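Insulinase family protease (Yersinia pestis, PDB 3GO9) is probably a protease of the insulinase (M16) family and binds zinc ions. Local coordinates at residues D32-S36 and P209-T213. Numbering follows the deposited sequence.
Sequences DNGFS and PDAMT
With CG between its backbone N and carbonyl carbon (chi1 64°), Asn33 lays its amide against the ring of Pro209, CG 3.6 Å from Pro209 CB. Phe35 has CG opposite its own N (chi1 -172°), which carries the ring to Met212. SE of Met212 (selenomethionine) lies in the ring plane at its edge, 5.2 Å from the centroid of the Phe35 ring, a Met-aromatic contact. Phe35 CE1 also touches Met212 CB at 3.7 Å. The ring stacks with Phe233, and the side chain touches Leu54. Asn33 OD1 accepts from Phe35 N at 3.0 Å, with the donor above the carbonyl plane. This is an Asx turn, and Asn33 ND2 bonds to the carbonyls of Phe233 and Leu236. Strands 36-41 and 212-218, neighbours in one mixed sheet with strand 50-56, start to pair in parallel. Ser36 N donates to Met212 O at 3.2 Å. One water, which cannot donate to every acceptor around it, lies 2.7 Å from each of Gly34 O, Ser36 OG and Met212 O. Ser36 OG also bonds to Lys30. The Ser36 N to Met212 O bond and the water join the backbones where the strands begin to pair, while Phe35 packs on Met212 and Pro209.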
loop_
_atom_site.group_PDB
_atom_site.type_symbol
_atom_site.label_atom_id
_atom_site.label_comp_id
_atom_site.label_asym_id
_atom_site.label_seq_id
_atom_site.Cartn_x
_atom_site.Cartn_y
_atom_site.Cartn_z
ATOM N N ASP A 32 -5.215 -3.105 28.165
ATOM C CA ASP A 32 -5.411 -1.932 28.997
ATOM C C ASP A 32 -4.368 -0.834 28.805
ATOM O O ASP A 32 -4.634 0.334 29.099
ATOM C CB ASP A 32 -5.492 -2.343 30.446
ATOM C CG ASP A 32 -6.788 -3.104 30.772
ATOM O OD1 ASP A 32 -7.801 -3.025 30.012
ATOM O OD2 ASP A 32 -6.771 -3.751 31.833
ATOM N N ASN A 33 -3.189 -1.204 28.309
ATOM C CA ASN A 33 -2.115 -0.230 27.983
ATOM C C ASN A 33 -2.241 0.408 26.604
ATOM O O ASN A 33 -1.348 1.192 26.169
ATOM C CB ASN A 33 -0.740 -0.901 28.134
ATOM C CG ASN A 33 -0.541 -2.030 27.167
ATOM O OD1 ASN A 33 -1.400 -2.299 26.310
ATOM N ND2 ASN A 33 0.594 -2.687 27.282
ATOM N N GLY A 34 -3.337 0.119 25.926
ATOM C CA GLY A 34 -3.652 0.664 24.612
ATOM C C GLY A 34 -3.136 -0.130 23.412
ATOM O O GLY A 34 -3.388 0.256 22.246
ATOM N N PHE A 35 -2.437 -1.217 23.695
ATOM C CA PHE A 35 -1.985 -2.128 22.618
ATOM C C PHE A 35 -3.186 -2.712 21.864
ATOM O O PHE A 35 -4.150 -3.112 22.474
ATOM C CB PHE A 35 -1.164 -3.229 23.225
ATOM C CG PHE A 35 -0.480 -4.115 22.218
ATOM C CD1 PHE A 35 0.795 -3.809 21.800
ATOM C CD2 PHE A 35 -1.115 -5.236 21.717
ATOM C CE1 PHE A 35 1.446 -4.627 20.887
ATOM C CE2 PHE A 35 -0.467 -6.079 20.782
ATOM C CZ PHE A 35 0.827 -5.773 20.382
ATOM N N SER A 36 -3.148 -2.676 20.527
ATOM C CA SER A 36 -4.279 -3.141 19.704
ATOM C C SER A 36 -3.926 -4.417 19.007
ATOM O O SER A 36 -2.760 -4.625 18.635
ATOM C CB SER A 36 -4.620 -2.086 18.655
ATOM O OG SER A 36 -5.079 -0.878 19.284
ATOM N N PRO A 209 2.806 1.180 23.637
ATOM C CA PRO A 209 1.789 0.201 23.200
ATOM C C PRO A 209 0.633 0.845 22.490
ATOM O O PRO A 209 -0.018 0.221 21.641
ATOM C CB PRO A 209 1.361 -0.511 24.483
ATOM C CG PRO A 209 1.926 0.344 25.624
ATOM C CD PRO A 209 3.162 0.998 25.040
ATOM N N ASP A 210 0.356 2.114 22.848
ATOM C CA ASP A 210 -0.708 2.854 22.191
ATOM C C ASP A 210 -0.429 3.214 20.735
ATOM O O ASP A 210 -1.347 3.674 20.023
ATOM C CB ASP A 210 -1.065 4.110 23.027
ATOM C CG ASP A 210 0.079 5.096 23.141
ATOM O OD1 ASP A 210 1.249 4.668 23.133
ATOM O OD2 ASP A 210 -0.215 6.323 23.317
ATOM N N ALA A 211 0.814 2.994 20.279
ATOM C CA ALA A 211 1.215 3.222 18.916
ATOM C C ALA A 211 1.436 1.902 18.168
ATOM O O ALA A 211 2.030 1.931 17.105
ATOM C CB ALA A 211 2.464 4.038 18.883
HETATM N N MSE A 212 0.912 0.797 18.700
HETATM C CA MSE A 212 1.163 -0.537 18.129
HETATM C C MSE A 212 -0.114 -1.292 17.832
HETATM O O MSE A 212 -1.063 -1.258 18.613
HETATM C CB MSE A 212 1.992 -1.407 19.064
HETATM C CG MSE A 212 3.315 -0.754 19.431
HETATM SE SE MSE A 212 4.382 -1.951 20.488
HETATM C CE MSE A 212 5.965 -0.825 20.689
ATOM N N THR A 213 -0.087 -2.028 16.733
ATOM C CA THR A 213 -1.147 -2.981 16.402
ATOM C C THR A 213 -0.525 -4.259 15.904
ATOM O O THR A 213 0.292 -4.234 14.940
ATOM C CB THR A 213 -2.098 -2.475 15.327
ATOM O OG1 THR A 213 -2.622 -1.170 15.700
ATOM C CG2 THR A 213 -3.232 -3.411 15.085
HETATM O O HOH W 1 -2.781 0.586 19.611
#